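Long-range contact in leucyl-tRNA synthetase (Giardia intestinalis, PDB 3PZ6), which probably charges tRNA(Leu) with leucine at the cost of ATP, the chain here being its CP1 editing domain, which probably deacylates mischarged tRNA: residues Tyr81-Thr86 with Lys179-Val184. The protein carries 2 engineered substitutions. Residues are numbered along the deposited sequence; the frame is centred on the assembly and turned at random.
Sequences YLLAAT and KGTGIV
In the CP1 editing domain, residues 82-85 of strand 79-86 meet the glycine-flanked turn that leads into strand 183-186, and T181 is the polar link between them. Its hydroxyl OG1 reaches the carbonyl oxygen of L83 at 2.7 Å, the hydroxyl donating the hydrogen bond from 27° outside the carbonyl plane. The same OG1 weakly accepts the N-H of A85 at 3.4 Å and, within its own turn, also weakly, the N-H of I183. One hydroxyl thus bonds both backbone groups that flank A84. With chi1 at 55°, OG1 sits between the backbone N and carbonyl carbon of T181, facing the strand, while CG2 lies 4.1 Å from CD2 of L83, the two side chains crossing almost perpendicularly. I183 packs along L82 to A84: CD1 lies 3.9 Å from CG of L82, and CG2 lies 3.8 Å from CB of A84. The oxygen of I183 also receives a CA-H...O contact from A84, CA to O 3.3 Å. The CA of G180, at positive phi, lies 4.3 Å from CB of A85. Strand 10-18 pairs with one edge of strand 79-86, and Y106 bonds the carbonyl of G182. A threonine turn flanked by glycines is thus bonded through its hydroxyl to a buried strand in the mixed sheet of the CP1 editing domain.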
loop_
_atom_site.group_PDB
_atom_site.type_symbol
_atom_site.label_atom_id
_atom_site.label_comp_id
_atom_site.label_asym_id
_atom_site.label_seq_id
_atom_site.Cartn_x
_atom_site.Cartn_y
_atom_site.Cartn_z
ATOM N N TYR A 81 -9.421 -1.170 6.565
ATOM C CA TYR A 81 -8.475 -0.632 5.590
ATOM C C TYR A 81 -7.209 -0.092 6.237
ATOM O O TYR A 81 -7.273 0.701 7.179
ATOM C CB TYR A 81 -9.108 0.514 4.790
ATOM C CG TYR A 81 -10.400 0.181 4.079
ATOM C CD1 TYR A 81 -10.397 -0.263 2.758
ATOM C CD2 TYR A 81 -11.627 0.336 4.720
ATOM C CE1 TYR A 81 -11.580 -0.557 2.097
ATOM C CE2 TYR A 81 -12.817 0.043 4.072
ATOM C CZ TYR A 81 -12.791 -0.403 2.761
ATOM O OH TYR A 81 -13.979 -0.691 2.117
ATOM N N LEU A 82 -6.056 -0.510 5.720
ATOM C CA LEU A 82 -4.812 0.208 5.978
ATOM C C LEU A 82 -4.845 1.478 5.138
ATOM O O LEU A 82 -5.160 1.421 3.951
ATOM C CB LEU A 82 -3.598 -0.645 5.614
ATOM C CG LEU A 82 -3.031 -1.559 6.702
ATOM C CD1 LEU A 82 -3.977 -2.701 7.037
ATOM C CD2 LEU A 82 -1.687 -2.098 6.263
ATOM N N LEU A 83 -4.555 2.620 5.754
ATOM C CA LEU A 83 -4.539 3.880 5.014
ATOM C C LEU A 83 -3.109 4.329 4.760
ATOM O O LEU A 83 -2.329 4.501 5.694
ATOM C CB LEU A 83 -5.351 4.972 5.724
ATOM C CG LEU A 83 -5.786 6.163 4.862
ATOM C CD1 LEU A 83 -7.081 5.843 4.124
ATOM C CD2 LEU A 83 -5.950 7.436 5.688
ATOM N N ALA A 84 -2.773 4.488 3.484
ATOM C CA ALA A 84 -1.423 4.830 3.067
ATOM C C ALA A 84 -1.418 6.146 2.313
ATOM O O ALA A 84 -2.001 6.247 1.236
ATOM C CB ALA A 84 -0.852 3.725 2.195
ATOM N N ALA A 85 -0.763 7.152 2.885
ATOM C CA ALA A 85 -0.680 8.468 2.254
ATOM C C ALA A 85 0.140 8.391 0.979
ATOM O O ALA A 85 1.127 7.655 0.916
ATOM C CB ALA A 85 -0.071 9.489 3.205
ATOM N N THR A 86 -0.284 9.141 -0.034
ATOM C CA THR A 86 0.473 9.284 -1.271
ATOM C C THR A 86 0.222 10.652 -1.895
ATOM O O THR A 86 -0.866 11.224 -1.774
ATOM C CB THR A 86 0.162 8.150 -2.301
ATOM O OG1 THR A 86 0.967 8.326 -3.473
ATOM C CG2 THR A 86 -1.300 8.147 -2.703
ATOM N N LYS A 179 5.328 11.371 10.056
ATOM C CA LYS A 179 4.883 11.837 8.745
ATOM C C LYS A 179 3.822 10.897 8.213
ATOM O O LYS A 179 3.867 9.696 8.481
ATOM C CB LYS A 179 6.046 11.945 7.750
ATOM C CG LYS A 179 6.574 13.378 7.559
ATOM C CD LYS A 179 7.572 13.484 6.397
ATOM C CE LYS A 179 7.935 14.945 6.094
ATOM N NZ LYS A 179 8.847 15.088 4.910
ATOM N N GLY A 180 2.865 11.449 7.471
ATOM C CA GLY A 180 1.802 10.663 6.856
ATOM C C GLY A 180 1.080 9.767 7.842
ATOM O O GLY A 180 0.801 10.173 8.968
ATOM N N THR A 181 0.807 8.538 7.417
ATOM C CA THR A 181 0.027 7.580 8.200
ATOM C C THR A 181 0.873 6.460 8.802
ATOM O O THR A 181 0.349 5.609 9.527
ATOM C CB THR A 181 -1.027 6.915 7.325
ATOM O OG1 THR A 181 -0.379 6.331 6.190
ATOM C CG2 THR A 181 -2.059 7.929 6.847
ATOM N N GLY A 182 2.168 6.450 8.489
ATOM C CA GLY A 182 3.048 5.364 8.909
ATOM C C GLY A 182 2.958 4.157 7.991
ATOM O O GLY A 182 3.702 3.188 8.154
ATOM N N ILE A 183 2.036 4.218 7.032
ATOM C CA ILE A 183 1.912 3.222 5.973
ATOM C C ILE A 183 2.178 3.908 4.638
ATOM O O ILE A 183 1.642 4.977 4.365
ATOM C CB ILE A 183 0.527 2.556 5.963
ATOM C CG1 ILE A 183 0.185 2.024 7.359
ATOM C CG2 ILE A 183 0.475 1.419 4.925
ATOM C CD1 ILE A 183 -1.294 1.862 7.616
ATOM N N VAL A 184 3.031 3.297 3.819
ATOM C CA VAL A 184 3.442 3.880 2.547
ATOM C C VAL A 184 3.123 2.905 1.407
ATOM O O VAL A 184 3.168 1.684 1.595
ATOM C CB VAL A 184 4.952 4.245 2.563
ATOM C CG1 VAL A 184 5.362 4.921 1.281
ATOM C CG2 VAL A 184 5.270 5.166 3.730
#